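Local coordinates for LRR receptor-like serine/threonine-protein kinase RGI3 (Arabidopsis thaliana, PDB 5HZ0) that acts as a plant receptor kinase whose extracellular leucine-rich repeats bind RGF peptide hormones, which maintain the root stem cell niche, at residues L325-T339 against Q348-L362. The protein carries 5 engineered substitutions. Numbering follows the deposited sequence.
Sequences LRSLTMFFAWQNKLT and QCRELQAIDLSYNSL
Thr329 O is gripped by two backbone amides. Gln353 N lies 2.6 Å from Thr329 O, and Ala354 N meets the same oxygen nearly head-on. Strands 330-332 and 354-356 then run parallel, with Phe331 N bonded to Ala354 O and Asp356 N to Phe331 O. On one face of this pair, the edge of the Phe332 ring meets Ala354 CB, with Phe332 CE1 at 3.7 Å. Asp356 sends its carboxylate over one face of the Trp334 indole, with Asp356 OD2 3.4 Å from Trp334 CD1. The two planes are only 17° apart. Trp334 CG sits between its own backbone N and carbonyl carbon (chi1 61°), which turns the indole over this carboxylate. Asp356 OD1 accepts from Ser358 N, an Asx turn, and also from Ser358 OG; the two bonds hold the carboxylate in place. Asp356 OD2 and Trp334 NE1 each bond to the backbone of the bound peptide. With an alanine here instead of Asp356, the Ser358 amide and hydroxyl would probably lose their acceptor, the indole face the carboxylate lying over it, and the peptide one bond. On the other face, Leu357 CD2 packs off-centre on the Phe331 ring and lies 3.6 Å from Ala333 CB. Further on, Asn360 links successive turns. Asn360 OD1 accepts from Leu338 N at 2.9 Å, while Asn360 ND2 bonds to Leu357 O and weakly to Ala333 O. Asn336 ND2 likewise bonds to Ala333 O. Such asparagine ladders and short parallel strands are characteristic of the leucine-rich repeat solenoid, whose strand face here carries part of the peptide-recognition site.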
ATOM      1  N   LEU A 325      13.888  -7.639 -21.288  1.00  9.65           N
ATOM      2  CA  LEU A 325      13.728  -6.435 -20.502  1.00  6.55           C
ATOM      3  C   LEU A 325      14.782  -6.518 -19.425  1.00 14.24           C
ATOM      4  O   LEU A 325      14.584  -7.147 -18.382  1.00 18.62           O
ATOM      5  CB  LEU A 325      12.349  -6.424 -19.867  1.00  7.95           C
ATOM      6  CG  LEU A 325      11.232  -6.794 -20.837  1.00  4.76           C
ATOM      7  CD1 LEU A 325      10.007  -7.222 -20.094  1.00  2.80           C
ATOM      8  CD2 LEU A 325      10.944  -5.597 -21.721  1.00  2.00           C
ATOM      9  N   ARG A 326      15.874  -5.794 -19.655  1.00 12.22           N
ATOM     10  CA  ARG A 326      17.069  -5.945 -18.850  1.00  8.21           C
ATOM     11  C   ARG A 326      17.070  -4.946 -17.722  1.00  9.96           C
ATOM     12  O   ARG A 326      17.894  -5.022 -16.825  1.00 12.82           O
ATOM     13  CB  ARG A 326      18.323  -5.778 -19.712  1.00 12.14           C
ATOM     14  CG  ARG A 326      18.530  -6.898 -20.717  1.00 20.51           C
ATOM     15  CD  ARG A 326      18.801  -8.219 -20.013  1.00 32.38           C
ATOM     16  NE  ARG A 326      18.756  -9.339 -20.942  1.00 39.49           N
ATOM     17  CZ  ARG A 326      19.771  -9.701 -21.716  1.00 46.56           C
ATOM     18  NH1 ARG A 326      20.915  -9.031 -21.663  1.00 49.00           N
ATOM     19  NH2 ARG A 326      19.640 -10.732 -22.539  1.00 46.96           N
ATOM     20  N   SER A 327      16.144  -4.001 -17.784  1.00 13.66           N
ATOM     21  CA  SER A 327      16.001  -3.005 -16.740  1.00 10.51           C
ATOM     22  C   SER A 327      14.865  -3.279 -15.744  1.00 12.76           C
ATOM     23  O   SER A 327      14.711  -2.542 -14.771  1.00 12.40           O
ATOM     24  CB  SER A 327      15.896  -1.615 -17.357  1.00 10.18           C
ATOM     25  OG  SER A 327      17.147  -1.248 -17.912  1.00 12.35           O
ATOM     26  N   LEU A 328      14.112  -4.364 -15.962  1.00  8.17           N
ATOM     27  CA  LEU A 328      12.947  -4.664 -15.122  1.00  7.89           C
ATOM     28  C   LEU A 328      13.320  -4.860 -13.646  1.00  8.06           C
ATOM     29  O   LEU A 328      14.085  -5.770 -13.285  1.00  7.49           O
ATOM     30  CB  LEU A 328      12.290  -5.934 -15.645  1.00  6.84           C
ATOM     31  CG  LEU A 328      10.858  -6.297 -15.266  1.00  9.47           C
ATOM     32  CD1 LEU A 328       9.891  -5.268 -15.828  1.00 14.29           C
ATOM     33  CD2 LEU A 328      10.515  -7.697 -15.771  1.00  2.48           C
ATOM     34  N   THR A 329      12.787  -3.976 -12.802  1.00  4.08           N
ATOM     35  CA  THR A 329      12.909  -4.066 -11.350  1.00  4.25           C
ATOM     36  C   THR A 329      11.774  -4.800 -10.657  1.00  8.06           C
ATOM     37  O   THR A 329      11.965  -5.431  -9.627  1.00  9.40           O
ATOM     38  CB  THR A 329      13.166  -2.692 -10.699  1.00  4.94           C
ATOM     39  OG1 THR A 329      12.031  -1.834 -10.879  1.00  6.82           O
ATOM     40  CG2 THR A 329      14.369  -2.062 -11.328  1.00  2.00           C
ATOM     41  N   MET A 330      10.581  -4.652 -11.211  1.00 14.59           N
ATOM     42  CA  MET A 330       9.363  -5.090 -10.545  1.00 18.32           C
ATOM     43  C   MET A 330       8.430  -5.783 -11.527  1.00 22.55           C
ATOM     44  O   MET A 330       8.067  -5.207 -12.562  1.00  2.00           O
ATOM     45  CB  MET A 330       8.658  -3.890  -9.918  1.00 19.66           C
ATOM     46  CG  MET A 330       7.521  -4.269  -8.992  1.00 28.12           C
ATOM     47  SD  MET A 330       6.801  -2.839  -8.174  1.00 38.13           S
ATOM     48  CE  MET A 330       8.256  -2.145  -7.385  1.00 11.88           C
ATOM     49  N   PHE A 331       8.065  -7.026 -11.220  1.00  2.00           N
ATOM     50  CA  PHE A 331       7.142  -7.750 -12.073  1.00  2.00           C
ATOM     51  C   PHE A 331       5.988  -8.308 -11.207  1.00  7.58           C
ATOM     52  O   PHE A 331       6.151  -9.302 -10.468  1.00  4.57           O
ATOM     53  CB  PHE A 331       7.918  -8.862 -12.805  1.00  2.32           C
ATOM     54  CG  PHE A 331       7.083  -9.708 -13.730  1.00  8.95           C
ATOM     55  CD1 PHE A 331       6.002  -9.168 -14.414  1.00 10.53           C
ATOM     56  CD2 PHE A 331       7.384 -11.055 -13.915  1.00  2.00           C
ATOM     57  CE1 PHE A 331       5.218  -9.961 -15.262  1.00  6.58           C
ATOM     58  CE2 PHE A 331       6.605 -11.846 -14.751  1.00 10.41           C
ATOM     59  CZ  PHE A 331       5.516 -11.291 -15.430  1.00  2.00           C
ATOM     60  N   PHE A 332       4.815  -7.676 -11.328  1.00  5.27           N
ATOM     61  CA  PHE A 332       3.616  -8.130 -10.622  1.00  2.49           C
ATOM     62  C   PHE A 332       2.573  -8.589 -11.632  1.00  2.00           C
ATOM     63  O   PHE A 332       1.971  -7.772 -12.339  1.00  3.07           O
ATOM     64  CB  PHE A 332       3.014  -7.019  -9.741  1.00  2.00           C
ATOM     65  CG  PHE A 332       3.841  -6.670  -8.524  1.00  4.31           C
ATOM     66  CD1 PHE A 332       5.039  -7.323  -8.257  1.00  4.75           C
ATOM     67  CD2 PHE A 332       3.414  -5.684  -7.642  1.00  2.00           C
ATOM     68  CE1 PHE A 332       5.808  -6.983  -7.130  1.00  5.59           C
ATOM     69  CE2 PHE A 332       4.164  -5.347  -6.522  1.00 12.80           C
ATOM     70  CZ  PHE A 332       5.364  -6.002  -6.259  1.00  2.00           C
ATOM     71  N   ALA A 333       2.433  -9.909 -11.739  1.00  4.45           N
ATOM     72  CA  ALA A 333       1.331 -10.584 -12.440  1.00  2.00           C
ATOM     73  C   ALA A 333       0.277 -11.313 -11.562  1.00  5.98           C
ATOM     74  O   ALA A 333      -0.467 -12.153 -12.079  1.00  3.15           O
ATOM     75  CB  ALA A 333       1.863 -11.492 -13.529  1.00  6.56           C
ATOM     76  N   TRP A 334       0.305 -11.112 -10.241  1.00  2.00           N
ATOM     77  CA  TRP A 334      -0.553 -11.894  -9.331  1.00  2.00           C
ATOM     78  C   TRP A 334      -2.061 -11.729  -9.567  1.00  2.00           C
ATOM     79  O   TRP A 334      -2.505 -10.723 -10.107  1.00  2.00           O
ATOM     80  CB  TRP A 334      -0.180 -11.697  -7.850  1.00  2.00           C
ATOM     81  CG  TRP A 334      -0.281 -10.296  -7.287  1.00 18.85           C
ATOM     82  CD1 TRP A 334       0.633  -9.279  -7.426  1.00 15.37           C
ATOM     83  CD2 TRP A 334      -1.335  -9.773  -6.452  1.00 14.37           C
ATOM     84  NE1 TRP A 334       0.195  -8.155  -6.750  1.00 12.04           N
ATOM     85  CE2 TRP A 334      -1.004  -8.436  -6.147  1.00 11.59           C
ATOM     86  CE3 TRP A 334      -2.526 -10.307  -5.943  1.00 20.86           C
ATOM     87  CZ2 TRP A 334      -1.820  -7.632  -5.352  1.00 11.88           C
ATOM     88  CZ3 TRP A 334      -3.331  -9.510  -5.159  1.00  2.00           C
ATOM     89  CH2 TRP A 334      -2.977  -8.185  -4.874  1.00  6.18           C
ATOM     90  N   GLN A 335      -2.825 -12.759  -9.194  1.00  2.00           N
ATOM     91  CA  GLN A 335      -4.283 -12.799  -9.390  1.00  2.00           C
ATOM     92  C   GLN A 335      -4.634 -12.651 -10.861  1.00  2.00           C
ATOM     93  O   GLN A 335      -5.273 -11.680 -11.286  1.00  2.00           O
ATOM     94  CB  GLN A 335      -5.015 -11.750  -8.529  1.00  6.03           C
ATOM     95  CG  GLN A 335      -6.524 -11.918  -8.451  1.00  2.00           C
ATOM     96  CD  GLN A 335      -6.932 -13.310  -7.966  1.00  6.06           C
ATOM     97  OE1 GLN A 335      -6.960 -13.579  -6.762  1.00  2.00           O
ATOM     98  NE2 GLN A 335      -7.221 -14.209  -8.915  1.00  3.11           N
ATOM     99  N   ASN A 336      -4.203 -13.644 -11.627  1.00  2.00           N
ATOM    100  CA  ASN A 336      -4.594 -13.787 -13.017  1.00  3.73           C
ATOM    101  C   ASN A 336      -4.907 -15.247 -13.340  1.00  4.11           C
ATOM    102  O   ASN A 336      -5.025 -16.081 -12.446  1.00  7.60           O
ATOM    103  CB  ASN A 336      -3.483 -13.277 -13.949  1.00  3.92           C
ATOM    104  CG  ASN A 336      -3.547 -11.802 -14.141  1.00  8.70           C
ATOM    105  OD1 ASN A 336      -4.484 -11.295 -14.767  1.00  6.22           O
ATOM    106  ND2 ASN A 336      -2.566 -11.082 -13.580  1.00  2.00           N
ATOM    107  N   LYS A 337      -5.084 -15.524 -14.622  1.00  6.89           N
ATOM    108  CA  LYS A 337      -5.204 -16.877 -15.165  1.00 11.06           C
ATOM    109  C   LYS A 337      -3.922 -17.497 -15.783  1.00 14.01           C
ATOM    110  O   LYS A 337      -4.021 -18.374 -16.647  1.00 14.22           O
ATOM    111  CB  LYS A 337      -6.402 -16.983 -16.102  1.00 13.38           C
ATOM    112  CG  LYS A 337      -7.650 -17.421 -15.415  1.00  5.98           C
ATOM    113  CD  LYS A 337      -8.223 -16.372 -14.513  1.00 19.78           C
ATOM    114  CE  LYS A 337      -9.431 -16.981 -13.781  1.00 30.97           C
ATOM    115  NZ  LYS A 337      -9.803 -16.251 -12.534  1.00 35.27           N
ATOM    116  N   LEU A 338      -2.752 -16.940 -15.490  1.00 12.33           N
ATOM    117  CA  LEU A 338      -1.499 -17.458 -16.053  1.00  3.49           C
ATOM    118  C   LEU A 338      -1.275 -18.960 -15.822  1.00  2.79           C
ATOM    119  O   LEU A 338      -1.473 -19.449 -14.712  1.00  7.04           O
ATOM    120  CB  LEU A 338      -0.302 -16.692 -15.483  1.00  8.23           C
ATOM    121  CG  LEU A 338      -0.216 -15.180 -15.685  1.00 13.16           C
ATOM    122  CD1 LEU A 338       0.998 -14.647 -14.945  1.00  2.00           C
ATOM    123  CD2 LEU A 338      -0.163 -14.804 -17.152  1.00 10.63           C
ATOM    124  N   THR A 339      -0.841 -19.680 -16.867  1.00  6.58           N
ATOM    125  CA  THR A 339      -0.461 -21.102 -16.758  1.00  4.47           C
ATOM    126  C   THR A 339       0.945 -21.370 -17.270  1.00 11.26           C
ATOM    127  O   THR A 339       1.607 -20.476 -17.795  1.00 13.93           O
ATOM    128  CB  THR A 339      -1.358 -22.003 -17.614  1.00  3.14           C
ATOM    129  OG1 THR A 339      -1.386 -21.492 -18.950  1.00 14.76           O
ATOM    130  CG2 THR A 339      -2.781 -22.051 -17.062  1.00  6.16           C
ATOM    131  N   GLN A 348      17.411 -13.690 -16.470  1.00  7.79           N
ATOM    132  CA  GLN A 348      18.287 -12.780 -17.210  1.00  7.18           C
ATOM    133  C   GLN A 348      17.955 -11.321 -16.950  1.00 12.27           C
ATOM    134  O   GLN A 348      18.679 -10.433 -17.381  1.00 22.13           O
ATOM    135  CB  GLN A 348      18.269 -13.057 -18.705  1.00  6.98           C
ATOM    136  CG  GLN A 348      18.922 -14.355 -19.081  1.00 12.71           C
ATOM    137  CD  GLN A 348      18.735 -14.658 -20.534  1.00 21.02           C
ATOM    138  OE1 GLN A 348      18.984 -13.805 -21.395  1.00 23.67           O
ATOM    139  NE2 GLN A 348      18.265 -15.869 -20.830  1.00 23.07           N
ATOM    140  N   CYS A 349      16.867 -11.066 -16.237  1.00  5.85           N
ATOM    141  CA  CYS A 349      16.612  -9.708 -15.813  1.00 10.15           C
ATOM    142  C   CYS A 349      17.321  -9.640 -14.464  1.00 17.30           C
ATOM    143  O   CYS A 349      16.747 -10.002 -13.423  1.00 13.67           O
ATOM    144  CB  CYS A 349      15.099  -9.456 -15.633  1.00 10.87           C
ATOM    145  SG  CYS A 349      13.996  -9.925 -17.028  1.00  6.71           S
ATOM    146  N   ARG A 350      18.503  -9.010 -14.474  1.00 17.31           N
ATOM    147  CA  ARG A 350      19.445  -9.083 -13.352  1.00  9.12           C
ATOM    148  C   ARG A 350      19.045  -8.135 -12.237  1.00  7.54           C
ATOM    149  O   ARG A 350      19.410  -8.327 -11.090  1.00 15.77           O
ATOM    150  CB  ARG A 350      20.900  -8.789 -13.800  1.00 12.33           C
ATOM    151  CG  ARG A 350      21.474  -9.710 -14.885  1.00  2.29           C
ATOM    152  CD  ARG A 350      21.316 -11.180 -14.535  1.00  9.35           C
ATOM    153  NE  ARG A 350      21.968 -11.507 -13.272  1.00 17.72           N
ATOM    154  CZ  ARG A 350      21.750 -12.618 -12.569  1.00 23.02           C
ATOM    155  NH1 ARG A 350      20.891 -13.536 -13.004  1.00 16.67           N
ATOM    156  NH2 ARG A 350      22.397 -12.811 -11.421  1.00 25.03           N
ATOM    157  N   GLU A 351      18.301  -7.101 -12.585  1.00  2.00           N
ATOM    158  CA  GLU A 351      17.876  -6.070 -11.640  1.00  7.12           C
ATOM    159  C   GLU A 351      16.597  -6.372 -10.882  1.00  3.88           C
ATOM    160  O   GLU A 351      16.180  -5.532 -10.090  1.00  7.35           O
ATOM    161  CB  GLU A 351      17.595  -4.766 -12.384  1.00  4.52           C
ATOM    162  CG  GLU A 351      17.511  -4.863 -13.930  1.00 61.85           C
ATOM    163  CD  GLU A 351      16.632  -6.028 -14.482  1.00 43.66           C
ATOM    164  OE1 GLU A 351      16.759  -7.157 -14.015  1.00 41.62           O
ATOM    165  OE2 GLU A 351      15.823  -5.848 -15.405  1.00 45.26           O
ATOM    166  N   LEU A 352      15.951  -7.515 -11.117  1.00  3.61           N
ATOM    167  CA  LEU A 352      14.638  -7.733 -10.496  1.00 13.88           C
ATOM    168  C   LEU A 352      14.675  -7.595  -8.970  1.00 15.81           C
ATOM    169  O   LEU A 352      15.397  -8.315  -8.288  1.00 15.46           O
ATOM    170  CB  LEU A 352      14.108  -9.123 -10.849  1.00  5.52           C
ATOM    171  CG  LEU A 352      13.345  -9.193 -12.169  1.00  2.00           C
ATOM    172  CD1 LEU A 352      13.040 -10.635 -12.529  1.00  2.00           C
ATOM    173  CD2 LEU A 352      12.089  -8.335 -12.112  1.00  2.00           C
ATOM    174  N   GLN A 353      13.906  -6.644  -8.446  1.00 13.61           N
ATOM    175  CA  GLN A 353      13.749  -6.493  -7.006  1.00 12.84           C
ATOM    176  C   GLN A 353      12.607  -7.309  -6.414  1.00 16.09           C
ATOM    177  O   GLN A 353      12.730  -7.891  -5.335  1.00 16.65           O
ATOM    178  CB  GLN A 353      13.684  -5.019  -6.624  1.00  5.51           C
ATOM    179  CG  GLN A 353      14.977  -4.308  -6.995  1.00  6.23           C
ATOM    180  CD  GLN A 353      14.875  -2.799  -6.956  1.00 13.80           C
ATOM    181  OE1 GLN A 353      13.884  -2.233  -6.488  1.00 18.03           O
ATOM    182  NE2 GLN A 353      15.899  -2.135  -7.468  1.00 12.45           N
ATOM    183  N   ALA A 354      11.486  -7.322  -7.126  1.00 14.18           N
ATOM    184  CA  ALA A 354      10.264  -7.940  -6.632  1.00  3.81           C
ATOM    185  C   ALA A 354       9.555  -8.704  -7.728  1.00  4.27           C
ATOM    186  O   ALA A 354       9.215  -8.151  -8.780  1.00  6.31           O
ATOM    187  CB  ALA A 354       9.336  -6.880  -6.045  1.00  2.03           C
ATOM    188  N   ILE A 355       9.335  -9.985  -7.484  1.00  2.00           N
ATOM    189  CA  ILE A 355       8.488 -10.775  -8.359  1.00  7.76           C
ATOM    190  C   ILE A 355       7.265 -11.262  -7.552  1.00  2.00           C
ATOM    191  O   ILE A 355       7.434 -11.968  -6.562  1.00  2.00           O
ATOM    192  CB  ILE A 355       9.253 -11.992  -8.901  1.00  2.00           C
ATOM    193  CG1 ILE A 355      10.493 -11.549  -9.670  1.00  7.83           C
ATOM    194  CG2 ILE A 355       8.353 -12.853  -9.779  1.00 14.73           C
ATOM    195  CD1 ILE A 355      11.466 -12.678  -9.934  1.00  5.37           C
ATOM    196  N   ASP A 356       6.055 -10.851  -7.939  1.00  3.09           N
ATOM    197  CA  ASP A 356       4.854 -11.472  -7.377  1.00  4.28           C
ATOM    198  C   ASP A 356       3.998 -12.078  -8.487  1.00  5.18           C
ATOM    199  O   ASP A 356       3.334 -11.367  -9.254  1.00  4.57           O
ATOM    200  CB  ASP A 356       4.036 -10.459  -6.559  1.00  7.96           C
ATOM    201  CG  ASP A 356       2.924 -11.119  -5.705  1.00 12.08           C
ATOM    202  OD1 ASP A 356       2.545 -12.288  -5.969  1.00 15.97           O
ATOM    203  OD2 ASP A 356       2.431 -10.450  -4.760  1.00  5.91           O
ATOM    204  N   LEU A 357       4.048 -13.407  -8.556  1.00  4.47           N
ATOM    205  CA  LEU A 357       3.225 -14.238  -9.446  1.00  4.80           C
ATOM    206  C   LEU A 357       2.051 -15.009  -8.783  1.00  2.73           C
ATOM    207  O   LEU A 357       1.479 -15.920  -9.393  1.00  6.65           O
ATOM    208  CB  LEU A 357       4.116 -15.142 -10.302  1.00  2.00           C
ATOM    209  CG  LEU A 357       5.166 -14.353 -11.091  1.00  2.00           C
ATOM    210  CD1 LEU A 357       6.094 -15.266 -11.873  1.00  2.00           C
ATOM    211  CD2 LEU A 357       4.503 -13.331 -12.015  1.00  8.68           C
ATOM    212  N   SER A 358       1.746 -14.702  -7.524  1.00  2.00           N
ATOM    213  CA  SER A 358       0.754 -15.483  -6.747  1.00  2.68           C
ATOM    214  C   SER A 358      -0.620 -15.520  -7.391  1.00  2.94           C
ATOM    215  O   SER A 358      -0.958 -14.684  -8.225  1.00  2.00           O
ATOM    216  CB  SER A 358       0.558 -14.916  -5.332  1.00  2.00           C
ATOM    217  OG  SER A 358       1.769 -14.789  -4.600  1.00  3.67           O
ATOM    218  N   TYR A 359      -1.401 -16.524  -7.013  1.00  7.35           N
ATOM    219  CA  TYR A 359      -2.784 -16.657  -7.469  1.00  4.94           C
ATOM    220  C   TYR A 359      -2.876 -16.757  -8.985  1.00  2.00           C
ATOM    221  O   TYR A 359      -3.515 -15.941  -9.659  1.00  2.00           O
ATOM    222  CB  TYR A 359      -3.666 -15.508  -6.949  1.00  7.54           C
ATOM    223  CG  TYR A 359      -3.803 -15.471  -5.448  1.00  2.00           C
ATOM    224  CD1 TYR A 359      -4.622 -16.379  -4.777  1.00  2.00           C
ATOM    225  CD2 TYR A 359      -3.136 -14.516  -4.701  1.00  3.89           C
ATOM    226  CE1 TYR A 359      -4.745 -16.350  -3.393  1.00  2.00           C
ATOM    227  CE2 TYR A 359      -3.250 -14.474  -3.336  1.00  2.00           C
ATOM    228  CZ  TYR A 359      -4.055 -15.385  -2.686  1.00 11.64           C
ATOM    229  OH  TYR A 359      -4.151 -15.314  -1.324  1.00 14.40           O
ATOM    230  N   ASN A 360      -2.261 -17.813  -9.496  1.00  2.00           N
ATOM    231  CA  ASN A 360      -2.387 -18.199 -10.884  1.00  2.00           C
ATOM    232  C   ASN A 360      -2.426 -19.714 -10.964  1.00  2.00           C
ATOM    233  O   ASN A 360      -2.576 -20.412  -9.960  1.00  4.02           O
ATOM    234  CB  ASN A 360      -1.211 -17.678 -11.716  1.00  2.54           C
ATOM    235  CG  ASN A 360      -1.312 -16.197 -12.011  1.00  6.66           C
ATOM    236  OD1 ASN A 360      -2.081 -15.794 -12.875  1.00  2.62           O
ATOM    237  ND2 ASN A 360      -0.524 -15.382 -11.309  1.00  2.00           N
ATOM    238  N   SER A 361      -2.341 -20.209 -12.186  1.00  2.00           N
ATOM    239  CA  SER A 361      -2.215 -21.622 -12.473  1.00  8.47           C
ATOM    240  C   SER A 361      -0.814 -22.142 -12.804  1.00 10.53           C
ATOM    241  O   SER A 361      -0.684 -23.206 -13.402  1.00 16.10           O
ATOM    242  CB  SER A 361      -3.236 -22.050 -13.492  1.00  8.96           C
ATOM    243  OG  SER A 361      -4.461 -22.160 -12.818  1.00 11.88           O
ATOM    244  N   LEU A 362       0.211 -21.348 -12.526  1.00  8.09           N
ATOM    245  CA  LEU A 362       1.575 -21.745 -12.844  1.00  9.59           C
ATOM    246  C   LEU A 362       1.917 -23.152 -12.355  1.00 14.07           C
ATOM    247  O   LEU A 362       1.607 -23.522 -11.220  1.00 18.08           O
ATOM    248  CB  LEU A 362       2.559 -20.729 -12.270  1.00  2.00           C
ATOM    249  CG  LEU A 362       2.307 -19.314 -12.786  1.00  2.00           C
ATOM    250  CD1 LEU A 362       3.056 -18.275 -11.949  1.00  2.00           C
ATOM    251  CD2 LEU A 362       2.672 -19.246 -14.264  1.00  2.00           C
TER